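Local coordinates for protein probable glucarate dehydratase (PDB 3VDG) that probably catalyses the dehydration of glucarate as a member of the enolase superfamily, which uses a metal ion in a barrel active site, at residues A[116-121]-A[132-137]; A[87-92]-A[137-142]; A[318-323]-A[327-332]. One frame throughout, in Å; residues are numbered along the deposited sequence. Where two conformers were deposited one is given.

How the interactions relate
Helix 79-92 comes first along the chain. Interaction 2 closes the longer loop, bringing 87-92 against 137-142 on helix 131-151. Interaction 1 is nested inside that loop: the connection 116-121 folds back onto 132-137, just before it on the same helix. The two share Ser137, and Val135 CG1 lies 3.6 Å from Ala88 CB. Interaction 3 follows in series, a short closure from helix 317-320 to helix 323-336 in the C-terminal barrel. Helix 131-151 carries one side of interactions 1 and 2 and touches interaction 3. Arg134 packs on Tyr319, and Glu140 OE1 probably accepts a hydrogen bond from Leu323 N at 2.7 Å, so the N-terminal part is tied to the barrel.

Interaction 1 (A[116-121]-A[132-137]); sequences TGDGSG and VDRVFS
Arg134 sends its guanidinium group into a bend of the loop at Asp118 and Ser120. The close part is at the edge of that group, near its plane. NH1 and NH2 of Arg134 both lie 3.1 Å from Asp118 O, so one carbonyl oxygen receives two weak hydrogen bonds. Arg134 NH1 also makes a weak bond to Ser120 O at 3.2 Å. A bend at chi3 (-73°) turns the guanidinium edge to the carbonyls of Asp118 and Ser120, and Ser130 O holds NE of Arg134. The loop has its own brace, an Asx turn: Ser120 N donates to Asp118 OD2 at 3.3 Å, an almost straight bond. This loop joins helices 100-111 and 131-151 in the N-terminal part of an enolase-superfamily fold. The carboxylate side is looser. Asp118 OD2 and Arg134 NH2 form a long salt bridge of 3.6 Å, with the two planar groups turned 84° apart. The stronger partner of Asp118 is Arg84 on helix 79-92, which takes OD1. Arg134 itself is buried, touching Tyr76 and Leu122. Toward the start of the loop, Thr116 and Gly117 are exposed to solvent and poorly ordered.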
ATOM      1  N   THR A 116       6.468  13.316 -17.539  1.00129.53           N
ATOM      2  CA  THR A 116       5.414  14.256 -17.135  1.00162.07           C
ATOM      3  C   THR A 116       5.174  15.320 -18.211  1.00126.70           C
ATOM      4  O   THR A 116       5.878  15.355 -19.220  1.00 76.11           O
ATOM      5  CB  THR A 116       5.746  14.940 -15.788  1.00144.02           C
ATOM      6  OG1 THR A 116       5.601  13.992 -14.721  1.00107.02           O
ATOM      7  CG2 THR A 116       4.820  16.134 -15.533  1.00 88.22           C
ATOM      8  N   GLY A 117       4.183  16.184 -17.991  1.00 66.00           N
ATOM      9  CA  GLY A 117       3.784  17.185 -18.989  1.00 62.04           C
ATOM     10  C   GLY A 117       2.946  16.577 -20.105  1.00108.16           C
ATOM     11  O   GLY A 117       2.658  17.232 -21.110  1.00 75.85           O
ATOM     12  N   ASP A 118       2.548  15.320 -19.913  1.00 77.23           N
ATOM     13  CA  ASP A 118       1.785  14.549 -20.902  1.00 66.18           C
ATOM     14  C   ASP A 118       0.300  14.465 -20.496  1.00 90.28           C
ATOM     15  O   ASP A 118      -0.047  13.901 -19.446  1.00 48.69           O
ATOM     16  CB  ASP A 118       2.411  13.146 -21.049  1.00 67.37           C
ATOM     17  CG  ASP A 118       1.842  12.353 -22.219  1.00 69.63           C
ATOM     18  OD1 ASP A 118       2.621  12.015 -23.136  1.00 59.16           O
ATOM     19  OD2 ASP A 118       0.625  12.062 -22.222  1.00 66.06           O
ATOM     20  N   GLY A 119      -0.575  15.028 -21.328  1.00 43.61           N
ATOM     21  CA  GLY A 119      -1.992  15.132 -20.987  1.00 66.61           C
ATOM     22  C   GLY A 119      -2.954  14.244 -21.764  1.00 96.00           C
ATOM     23  O   GLY A 119      -4.168  14.465 -21.715  1.00 47.26           O
ATOM     24  N   SER A 120      -2.425  13.233 -22.461  1.00 65.65           N
ATOM     25  CA  SER A 120      -3.244  12.367 -23.333  1.00 64.78           C
ATOM     26  C   SER A 120      -4.362  11.620 -22.588  1.00 62.28           C
ATOM     27  O   SER A 120      -4.181  11.169 -21.450  1.00 56.90           O
ATOM     28  CB  SER A 120      -2.375  11.395 -24.159  1.00 72.67           C
ATOM     29  OG  SER A 120      -1.810  10.362 -23.365  1.00 49.38           O
ATOM     30  N   GLY A 121      -5.519  11.518 -23.242  1.00 64.18           N
ATOM     31  CA  GLY A 121      -6.713  10.891 -22.667  1.00 50.02           C
ATOM     32  C   GLY A 121      -7.502  11.821 -21.755  1.00 49.85           C
ATOM     33  O   GLY A 121      -8.679  11.569 -21.456  1.00 45.06           O
ATOM     34  N   VAL A 132       3.688   5.719 -17.266  1.00 20.24           N
ATOM     35  CA  VAL A 132       3.784   4.291 -17.001  1.00 25.92           C
ATOM     36  C   VAL A 132       2.515   3.825 -16.277  1.00 27.79           C
ATOM     37  O   VAL A 132       1.903   2.812 -16.628  1.00 23.92           O
ATOM     38  CB  VAL A 132       5.035   3.955 -16.182  1.00 26.68           C
ATOM     39  CG1 VAL A 132       4.975   2.525 -15.659  1.00 26.70           C
ATOM     40  CG2 VAL A 132       6.280   4.147 -17.049  1.00 28.88           C
ATOM     41  N   ASP A 133       2.097   4.584 -15.277  1.00 18.54           N
ATOM     42  CA  ASP A 133       0.885   4.188 -14.534  1.00 19.99           C
ATOM     43  C   ASP A 133      -0.392   4.158 -15.376  1.00 20.63           C
ATOM     44  O   ASP A 133      -1.206   3.257 -15.208  1.00 23.38           O
ATOM     45  CB  ASP A 133       0.737   4.990 -13.237  1.00 25.11           C
ATOM     46  CG  ASP A 133       1.703   4.499 -12.134  1.00 36.84           C
ATOM     47  OD1 ASP A 133       2.004   3.279 -12.069  1.00 30.63           O
ATOM     48  OD2 ASP A 133       2.165   5.326 -11.319  1.00 30.71           O
ATOM     49  N   ARG A 134      -0.572   5.129 -16.273  1.00 19.31           N
ATOM     50  CA  ARG A 134      -1.730   5.137 -17.163  1.00 19.50           C
ATOM     51  C   ARG A 134      -1.721   3.935 -18.107  1.00 22.06           C
ATOM     52  O   ARG A 134      -2.776   3.391 -18.431  1.00 19.27           O
ATOM     53  CB  ARG A 134      -1.779   6.440 -17.978  1.00 22.10           C
ATOM     54  CG  ARG A 134      -2.410   7.603 -17.225  1.00 35.61           C
ATOM     55  CD  ARG A 134      -2.395   8.869 -18.070  1.00 33.53           C
ATOM     56  NE  ARG A 134      -1.042   9.409 -18.141  1.00 40.46           N
ATOM     57  CZ  ARG A 134      -0.712  10.516 -18.799  1.00 69.97           C
ATOM     58  NH1 ARG A 134      -1.637  11.218 -19.459  1.00 39.42           N
ATOM     59  NH2 ARG A 134       0.547  10.923 -18.784  1.00 38.83           N
ATOM     60  N   VAL A 135      -0.532   3.528 -18.554  1.00 21.42           N
ATOM     61  CA  VAL A 135      -0.426   2.388 -19.484  1.00 20.90           C
ATOM     62  C   VAL A 135      -0.570   1.051 -18.758  1.00 19.68           C
ATOM     63  O   VAL A 135      -1.250   0.164 -19.233  1.00 21.36           O
ATOM     64  CB  VAL A 135       0.883   2.447 -20.291  1.00 21.50           C
ATOM     65  CG1 VAL A 135       1.004   1.221 -21.192  1.00 20.12           C
ATOM     66  CG2 VAL A 135       0.919   3.743 -21.115  1.00 18.61           C
ATOM     67  N   PHE A 136       0.032   0.953 -17.572  1.00 18.86           N
ATOM     68  CA  PHE A 136      -0.005  -0.261 -16.750  1.00 19.93           C
ATOM     69  C   PHE A 136      -1.413  -0.523 -16.232  1.00 22.15           C
ATOM     70  O   PHE A 136      -1.879  -1.663 -16.206  1.00 20.16           O
ATOM     71  CB  PHE A 136       0.990  -0.081 -15.588  1.00 16.50           C
ATOM     72  CG  PHE A 136       0.913  -1.131 -14.498  1.00 19.90           C
ATOM     73  CD1 PHE A 136       1.069  -2.484 -14.779  1.00 19.07           C
ATOM     74  CD2 PHE A 136       0.768  -0.745 -13.164  1.00 19.13           C
ATOM     75  CE1 PHE A 136       1.026  -3.435 -13.761  1.00 22.63           C
ATOM     76  CE2 PHE A 136       0.724  -1.686 -12.146  1.00 19.25           C
ATOM     77  CZ  PHE A 136       0.859  -3.038 -12.444  1.00 22.35           C
ATOM     78  N   SER A 137      -2.100   0.541 -15.829  1.00 17.99           N
ATOM     79  CA  SER A 137      -3.405   0.387 -15.196  1.00 18.74           C
ATOM     80  C   SER A 137      -4.353  -0.675 -15.805  1.00 18.27           C
ATOM     81  O   SER A 137      -4.765  -1.607 -15.106  1.00 21.08           O
ATOM     82  CB  SER A 137      -4.111   1.752 -15.126  1.00 19.60           C
ATOM     83  OG  SER A 137      -5.371   1.596 -14.519  1.00 24.68           O
TER

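Interaction 2 (A[87-92]-A[137-142]); sequences AAAHAI and SPFEVA
Phe139 reaches from helix 131-151 to Ala88, Ala89 and Ile92 on helix 79-92. Both helices belong to the N-terminal part of the enolase-superfamily fold, where they pack beside the antiparallel sheet that includes strands 30-41 and 55-65. The axes of the two short segments are 11.2 Å apart at their closest, with an angle of 47° between their directions. The phenylalanine ring spans that distance. It is directed toward helix 79-92 by chi1 of Phe139 (-65°), which sets CG beside the backbone N and opposite the carbonyl carbon. The backbone takes part in the contact: Ala89 N comes obliquely to the ring, 3.9 Å from Phe139 CZ, a van der Waals approach. Other apolar side chains lie around it. Phe139 also touches Ile61 and Ala33 on the sheet and Leu85 on helix 79-92, while Ile92 packs on Ile103 and Ile107 of helix 100-111. The side-chain contacts across the two segments are apolar and buried. Ala88 CB meets the ring obliquely at CE2 of Phe139, at 3.6 Å. Ala89 lies farther round the ring, its CB 4.1 Å from CZ of Phe139. Each alanine presents only a methyl group, which lets the ring come close to the helix. The isoleucine contact lies nearer the root of the ring. Ile92 has chi1 of 64°, with CG1 between the backbone N and the carbonyl carbon, and its CD1 ends 3.8 Å from Phe139 CD1 and 4.0 Å from Phe139 CG.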
ATOM      1  N   ALA A  87       2.585  -1.426 -27.326  1.00 26.00           N
ATOM      2  CA  ALA A  87       3.951  -1.715 -26.907  1.00 25.16           C
ATOM      3  C   ALA A  87       3.983  -2.465 -25.547  1.00 26.85           C
ATOM      4  O   ALA A  87       4.786  -3.375 -25.345  1.00 26.66           O
ATOM      5  CB  ALA A  87       4.770  -0.434 -26.844  1.00 28.62           C
ATOM      6  N   ALA A  88       3.082  -2.096 -24.644  1.00 24.87           N
ATOM      7  CA  ALA A  88       2.975  -2.734 -23.332  1.00 23.78           C
ATOM      8  C   ALA A  88       2.536  -4.171 -23.496  1.00 20.63           C
ATOM      9  O   ALA A  88       3.098  -5.077 -22.886  1.00 24.62           O
ATOM     10  CB  ALA A  88       1.959  -1.987 -22.457  1.00 19.41           C
ATOM     11  N   ALA A  89       1.501  -4.370 -24.300  1.00 21.68           N
ATOM     12  CA  ALA A  89       0.978  -5.713 -24.541  1.00 22.00           C
ATOM     13  C   ALA A  89       2.089  -6.634 -25.040  1.00 32.20           C
ATOM     14  O   ALA A  89       2.208  -7.781 -24.591  1.00 28.26           O
ATOM     15  CB  ALA A  89      -0.162  -5.662 -25.550  1.00 23.51           C
ATOM     16  N   HIS A  90       2.909  -6.141 -25.964  1.00 27.10           N
ATOM     17  CA  HIS A  90       3.994  -6.957 -26.520  0.50 27.05           C
ATOM     18  C   HIS A  90       5.013  -7.289 -25.461  1.00 28.08           C
ATOM     19  O   HIS A  90       5.511  -8.422 -25.376  1.00 24.71           O
ATOM     20  CB  HIS A  90       4.656  -6.245 -27.705  0.50 29.24           C
ATOM     21  CG  HIS A  90       5.819  -7.006 -28.304  0.50 32.95           C
ATOM     22  ND1 HIS A  90       5.648  -8.072 -29.112  0.50 36.69           N
ATOM     23  CD2 HIS A  90       7.195  -6.812 -28.194  0.50 41.33           C
ATOM     24  CE1 HIS A  90       6.851  -8.543 -29.491  0.50 33.98           C
ATOM     25  NE2 HIS A  90       7.796  -7.773 -28.929  0.50 36.60           N
ATOM     26  N   ALA A  91       5.320  -6.313 -24.613  1.00 22.57           N
ATOM     27  CA  ALA A  91       6.339  -6.477 -23.566  1.00 20.78           C
ATOM     28  C   ALA A  91       5.985  -7.496 -22.479  1.00 25.84           C
ATOM     29  O   ALA A  91       6.870  -8.020 -21.795  1.00 23.76           O
ATOM     30  CB  ALA A  91       6.629  -5.123 -22.905  1.00 23.41           C
ATOM     31  N   ILE A  92       4.704  -7.753 -22.272  1.00 18.14           N
ATOM     32  CA  ILE A  92       4.322  -8.578 -21.108  1.00 23.83           C
ATOM     33  C   ILE A  92       3.859  -9.977 -21.477  1.00 27.12           C
ATOM     34  O   ILE A  92       3.502 -10.750 -20.602  1.00 19.47           O
ATOM     35  CB  ILE A  92       3.258  -7.893 -20.229  1.00 20.57           C
ATOM     36  CG1 ILE A  92       1.967  -7.713 -21.012  1.00 20.25           C
ATOM     37  CG2 ILE A  92       3.775  -6.535 -19.784  1.00 20.13           C
ATOM     38  CD1 ILE A  92       0.846  -7.119 -20.165  1.00 27.82           C
ATOM     39  N   SER A 137      -2.100   0.541 -15.829  1.00 17.99           N
ATOM     40  CA  SER A 137      -3.405   0.387 -15.196  1.00 18.74           C
ATOM     41  C   SER A 137      -4.353  -0.675 -15.805  1.00 18.27           C
ATOM     42  O   SER A 137      -4.765  -1.607 -15.106  1.00 21.08           O
ATOM     43  CB  SER A 137      -4.111   1.752 -15.126  1.00 19.60           C
ATOM     44  OG  SER A 137      -5.371   1.596 -14.519  1.00 24.68           O
ATOM     45  N   PRO A 138      -4.744  -0.531 -17.094  1.00 18.31           N
ATOM     46  CA  PRO A 138      -5.713  -1.498 -17.631  1.00 19.63           C
ATOM     47  C   PRO A 138      -5.201  -2.942 -17.652  1.00 19.85           C
ATOM     48  O   PRO A 138      -5.991  -3.892 -17.525  1.00 18.05           O
ATOM     49  CB  PRO A 138      -5.935  -1.021 -19.079  1.00 20.44           C
ATOM     50  CG  PRO A 138      -4.698  -0.244 -19.415  1.00 18.93           C
ATOM     51  CD  PRO A 138      -4.329   0.455 -18.113  1.00 17.72           C
ATOM     52  N   PHE A 139      -3.899  -3.119 -17.818  1.00 17.14           N
ATOM     53  CA  PHE A 139      -3.343  -4.472 -17.780  1.00 19.76           C
ATOM     54  C   PHE A 139      -3.373  -5.034 -16.371  1.00 21.12           C
ATOM     55  O   PHE A 139      -3.636  -6.226 -16.173  1.00 20.76           O
ATOM     56  CB  PHE A 139      -1.933  -4.510 -18.353  1.00 19.26           C
ATOM     57  CG  PHE A 139      -1.887  -4.169 -19.804  1.00 21.32           C
ATOM     58  CD1 PHE A 139      -2.295  -5.097 -20.761  1.00 21.15           C
ATOM     59  CD2 PHE A 139      -1.484  -2.907 -20.215  1.00 22.72           C
ATOM     60  CE1 PHE A 139      -2.302  -4.773 -22.111  1.00 19.24           C
ATOM     61  CE2 PHE A 139      -1.474  -2.582 -21.572  1.00 23.40           C
ATOM     62  CZ  PHE A 139      -1.876  -3.519 -22.516  1.00 22.10           C
ATOM     63  N   GLU A 140      -3.115  -4.172 -15.389  1.00 16.64           N
ATOM     64  CA  GLU A 140      -3.172  -4.592 -13.990  1.00 17.82           C
ATOM     65  C   GLU A 140      -4.596  -4.976 -13.621  1.00 18.64           C
ATOM     66  O   GLU A 140      -4.823  -5.963 -12.925  1.00 18.33           O
ATOM     67  CB  GLU A 140      -2.684  -3.465 -13.073  1.00 20.41           C
ATOM     68  CG  GLU A 140      -2.462  -3.885 -11.631  1.00 19.06           C
ATOM     69  CD  GLU A 140      -3.603  -3.496 -10.689  1.00 23.29           C
ATOM     70  OE1 GLU A 140      -4.687  -3.062 -11.159  1.00 22.93           O
ATOM     71  OE2 GLU A 140      -3.411  -3.625  -9.455  1.00 21.47           O
ATOM     72  N   VAL A 141      -5.570  -4.200 -14.078  1.00 17.54           N
ATOM     73  CA  VAL A 141      -6.979  -4.515 -13.750  1.00 16.65           C
ATOM     74  C   VAL A 141      -7.356  -5.854 -14.399  1.00 15.71           C
ATOM     75  O   VAL A 141      -7.960  -6.708 -13.761  1.00 17.01           O
ATOM     76  CB  VAL A 141      -7.943  -3.395 -14.206  1.00 19.41           C
ATOM     77  CG1 VAL A 141      -9.399  -3.860 -14.145  1.00 17.45           C
ATOM     78  CG2 VAL A 141      -7.772  -2.147 -13.319  1.00 17.47           C
ATOM     79  N   ALA A 142      -6.968  -6.036 -15.662  1.00 16.14           N
ATOM     80  CA  ALA A 142      -7.213  -7.298 -16.353  1.00 20.98           C
ATOM     81  C   ALA A 142      -6.507  -8.483 -15.665  1.00 17.92           C
ATOM     82  O   ALA A 142      -7.045  -9.608 -15.614  1.00 17.53           O
ATOM     83  CB  ALA A 142      -6.795  -7.190 -17.827  1.00 14.21           C
TER

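Interaction 3 (A[318-323]-A[327-332]); sequences HYWGGL and RLLAGI
Leu329 lays both its methyl groups against the indole of Trp320. CD2 of Leu329 stands over one face of the five-membered ring, 3.8 Å from its centroid and 16° off the normal, a CH-pi contact. The nearest ring atom to Leu329 CD2 is CE2 of Trp320, at 3.7 Å. The other methyl follows the six-membered ring: Leu329 CD1 is 3.7 Å from CH2 of Trp320. The two side chains cross at about a right angle. The leucine branch is carried toward the indole by chi1 of 171°, which puts CG opposite the backbone N. A backbone bond makes the second link, where Arg327 N donates to Leu323 O at 2.9 Å. This is an ordinary i to i+4 bond in the first turn of helix 323-336. The contact spans the glycine turn, Gly321-Gly322, between the short helix 317-320 and helix 323-336. Positive phi at both glycines allows this sharp turn, and Gly322 occupies the N-cap position. This turn follows strand 312-315 of the enolase-type barrel domain, and the indole is about 11 Å from the bound sodium ion. Around the first shell, the ring of Phe298 meets Trp320 edge-to-face, and Leu301 of helix 301-307 touches both Trp320 and Leu329. Leu323 packs on Val141 and Leu144 of helix 131-151. Farther out, the extended Arg327 chain leads away from 318-323, and its NH2 bonds to OE1 of Gln324 of the second subunit. Leu328 and Ile332 each pack on their own counterpart in that subunit.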
ATOM      1  N   HIS A 318      -7.302   4.730 -13.013  1.00 17.44           N
ATOM      2  CA  HIS A 318      -6.918   4.806 -14.436  1.00 17.60           C
ATOM      3  C   HIS A 318      -5.634   5.554 -14.637  1.00 23.39           C
ATOM      4  O   HIS A 318      -4.911   5.312 -15.616  1.00 19.80           O
ATOM      5  CB  HIS A 318      -8.022   5.449 -15.280  1.00 15.00           C
ATOM      6  CG  HIS A 318      -9.347   4.732 -15.208  1.00 17.75           C
ATOM      7  ND1 HIS A 318     -10.316   5.060 -14.298  1.00 20.31           N
ATOM      8  CD2 HIS A 318      -9.866   3.691 -15.975  1.00 17.30           C
ATOM      9  CE1 HIS A 318     -11.392   4.268 -14.493  1.00 24.09           C
ATOM     10  NE2 HIS A 318     -11.119   3.432 -15.512  1.00 19.51           N
ATOM     11  N   TYR A 319      -5.311   6.485 -13.742  1.00 17.50           N
ATOM     12  CA  TYR A 319      -4.020   7.180 -13.902  1.00 18.24           C
ATOM     13  C   TYR A 319      -3.028   7.033 -12.743  1.00 20.67           C
ATOM     14  O   TYR A 319      -1.852   7.383 -12.892  1.00 20.18           O
ATOM     15  CB  TYR A 319      -4.186   8.645 -14.368  1.00 21.08           C
ATOM     16  CG  TYR A 319      -4.938   9.573 -13.433  1.00 18.46           C
ATOM     17  CD1 TYR A 319      -6.213  10.019 -13.755  1.00 20.07           C
ATOM     18  CD2 TYR A 319      -4.373   9.999 -12.241  1.00 20.74           C
ATOM     19  CE1 TYR A 319      -6.906  10.881 -12.921  1.00 22.26           C
ATOM     20  CE2 TYR A 319      -5.067  10.854 -11.389  1.00 22.88           C
ATOM     21  CZ  TYR A 319      -6.335  11.292 -11.742  1.00 21.76           C
ATOM     22  OH  TYR A 319      -7.041  12.142 -10.900  1.00 23.85           O
ATOM     23  N   TRP A 320      -3.482   6.472 -11.617  1.00 19.88           N
ATOM     24  CA  TRP A 320      -2.588   6.112 -10.494  1.00 18.66           C
ATOM     25  C   TRP A 320      -1.937   4.764 -10.618  1.00 22.49           C
ATOM     26  O   TRP A 320      -1.048   4.423  -9.836  1.00 23.86           O
ATOM     27  CB  TRP A 320      -3.325   6.185  -9.152  1.00 22.20           C
ATOM     28  CG  TRP A 320      -3.504   7.593  -8.649  1.00 19.09           C
ATOM     29  CD1 TRP A 320      -4.569   8.446  -8.891  1.00 19.81           C
ATOM     30  CD2 TRP A 320      -2.589   8.361  -7.782  1.00 18.38           C
ATOM     31  NE1 TRP A 320      -4.387   9.646  -8.249  1.00 22.39           N
ATOM     32  CE2 TRP A 320      -3.215   9.657  -7.572  1.00 19.04           C
ATOM     33  CE3 TRP A 320      -1.383   8.089  -7.157  1.00 17.95           C
ATOM     34  CZ2 TRP A 320      -2.634  10.634  -6.785  1.00 18.29           C
ATOM     35  CZ3 TRP A 320      -0.792   9.095  -6.376  1.00 22.76           C
ATOM     36  CH2 TRP A 320      -1.414  10.335  -6.192  1.00 17.92           C
ATOM     37  N   GLY A 321      -2.365   3.964 -11.589  1.00 20.63           N
ATOM     38  CA  GLY A 321      -1.625   2.737 -11.891  1.00 18.70           C
ATOM     39  C   GLY A 321      -2.336   1.455 -11.498  1.00 21.38           C
ATOM     40  O   GLY A 321      -1.702   0.444 -11.232  1.00 19.10           O
ATOM     41  N   GLY A 322      -3.660   1.475 -11.472  1.00 17.09           N
ATOM     42  CA  GLY A 322      -4.410   0.229 -11.240  1.00 16.21           C
ATOM     43  C   GLY A 322      -4.896   0.109  -9.807  1.00 18.70           C
ATOM     44  O   GLY A 322      -4.794   1.058  -9.027  1.00 16.22           O
ATOM     45  N   LEU A 323      -5.429  -1.053  -9.442  1.00 15.33           N
ATOM     46  CA  LEU A 323      -6.146  -1.141  -8.168  1.00 16.85           C
ATOM     47  C   LEU A 323      -5.249  -1.276  -6.939  1.00 19.35           C
ATOM     48  O   LEU A 323      -5.526  -0.692  -5.868  1.00 18.78           O
ATOM     49  CB  LEU A 323      -7.179  -2.275  -8.215  1.00 18.80           C
ATOM     50  CG  LEU A 323      -8.183  -2.250  -9.389  1.00 20.43           C
ATOM     51  CD1 LEU A 323      -9.248  -3.341  -9.228  1.00 20.19           C
ATOM     52  CD2 LEU A 323      -8.871  -0.904  -9.568  1.00 19.86           C
ATOM     53  N   ARG A 327      -4.932   1.274  -3.777  1.00 18.90           N
ATOM     54  CA  ARG A 327      -4.941   0.869  -2.378  1.00 17.16           C
ATOM     55  C   ARG A 327      -3.730   1.476  -1.642  1.00 21.36           C
ATOM     56  O   ARG A 327      -3.833   1.894  -0.502  1.00 17.78           O
ATOM     57  CB  ARG A 327      -4.928  -0.658  -2.288  1.00 23.16           C
ATOM     58  CG  ARG A 327      -4.857  -1.169  -0.859  1.00 36.18           C
ATOM     59  CD  ARG A 327      -4.701  -2.692  -0.808  1.00 38.51           C
ATOM     60  NE  ARG A 327      -4.985  -3.196   0.538  1.00 38.75           N
ATOM     61  CZ  ARG A 327      -4.765  -4.445   0.928  1.00 36.68           C
ATOM     62  NH1 ARG A 327      -5.073  -4.817   2.173  1.00 25.69           N
ATOM     63  NH2 ARG A 327      -4.242  -5.317   0.063  1.00 31.53           N
ATOM     64  N   LEU A 328      -2.584   1.534  -2.309  1.00 17.68           N
ATOM     65  CA  LEU A 328      -1.405   2.165  -1.723  1.00 19.17           C
ATOM     66  C   LEU A 328      -1.684   3.652  -1.495  1.00 18.75           C
ATOM     67  O   LEU A 328      -1.447   4.172  -0.416  1.00 20.30           O
ATOM     68  CB  LEU A 328      -0.183   1.984  -2.618  1.00 19.64           C
ATOM     69  CG  LEU A 328       1.016   2.889  -2.265  1.00 29.66           C
ATOM     70  CD1 LEU A 328       1.532   2.627  -0.846  1.00 21.68           C
ATOM     71  CD2 LEU A 328       2.130   2.720  -3.281  1.00 24.36           C
ATOM     72  N   LEU A 329      -2.227   4.332  -2.503  1.00 18.86           N
ATOM     73  CA  LEU A 329      -2.597   5.750  -2.330  1.00 15.99           C
ATOM     74  C   LEU A 329      -3.499   5.906  -1.111  1.00 18.12           C
ATOM     75  O   LEU A 329      -3.332   6.844  -0.315  1.00 16.31           O
ATOM     76  CB  LEU A 329      -3.326   6.279  -3.583  1.00 17.14           C
ATOM     77  CG  LEU A 329      -3.928   7.676  -3.404  1.00 23.40           C
ATOM     78  CD1 LEU A 329      -2.822   8.710  -3.174  1.00 20.86           C
ATOM     79  CD2 LEU A 329      -4.744   8.040  -4.634  1.00 18.71           C
ATOM     80  N   ALA A 330      -4.463   4.993  -0.953  1.00 16.26           N
ATOM     81  CA  ALA A 330      -5.415   5.105   0.152  1.00 16.69           C
ATOM     82  C   ALA A 330      -4.696   5.037   1.494  1.00 19.73           C
ATOM     83  O   ALA A 330      -5.025   5.790   2.405  1.00 19.85           O
ATOM     84  CB  ALA A 330      -6.501   4.015   0.072  1.00 18.08           C
ATOM     85  N   GLY A 331      -3.735   4.121   1.611  1.00 19.04           N
ATOM     86  CA  GLY A 331      -2.964   3.956   2.844  1.00 17.68           C
ATOM     87  C   GLY A 331      -2.065   5.162   3.109  1.00 19.22           C
ATOM     88  O   GLY A 331      -1.885   5.570   4.245  1.00 17.78           O
ATOM     89  N   ILE A 332      -1.518   5.756   2.062  1.00 17.56           N
ATOM     90  CA  ILE A 332      -0.717   6.967   2.247  1.00 20.19           C
ATOM     91  C   ILE A 332      -1.602   8.108   2.763  1.00 19.78           C
ATOM     92  O   ILE A 332      -1.232   8.816   3.690  1.00 19.76           O
ATOM     93  CB  ILE A 332      -0.020   7.407   0.944  1.00 20.06           C
ATOM     94  CG1 ILE A 332       1.052   6.397   0.534  1.00 22.35           C
ATOM     95  CG2 ILE A 332       0.598   8.784   1.118  1.00 21.18           C
ATOM     96  CD1 ILE A 332       1.506   6.552  -0.917  1.00 24.85           C
TER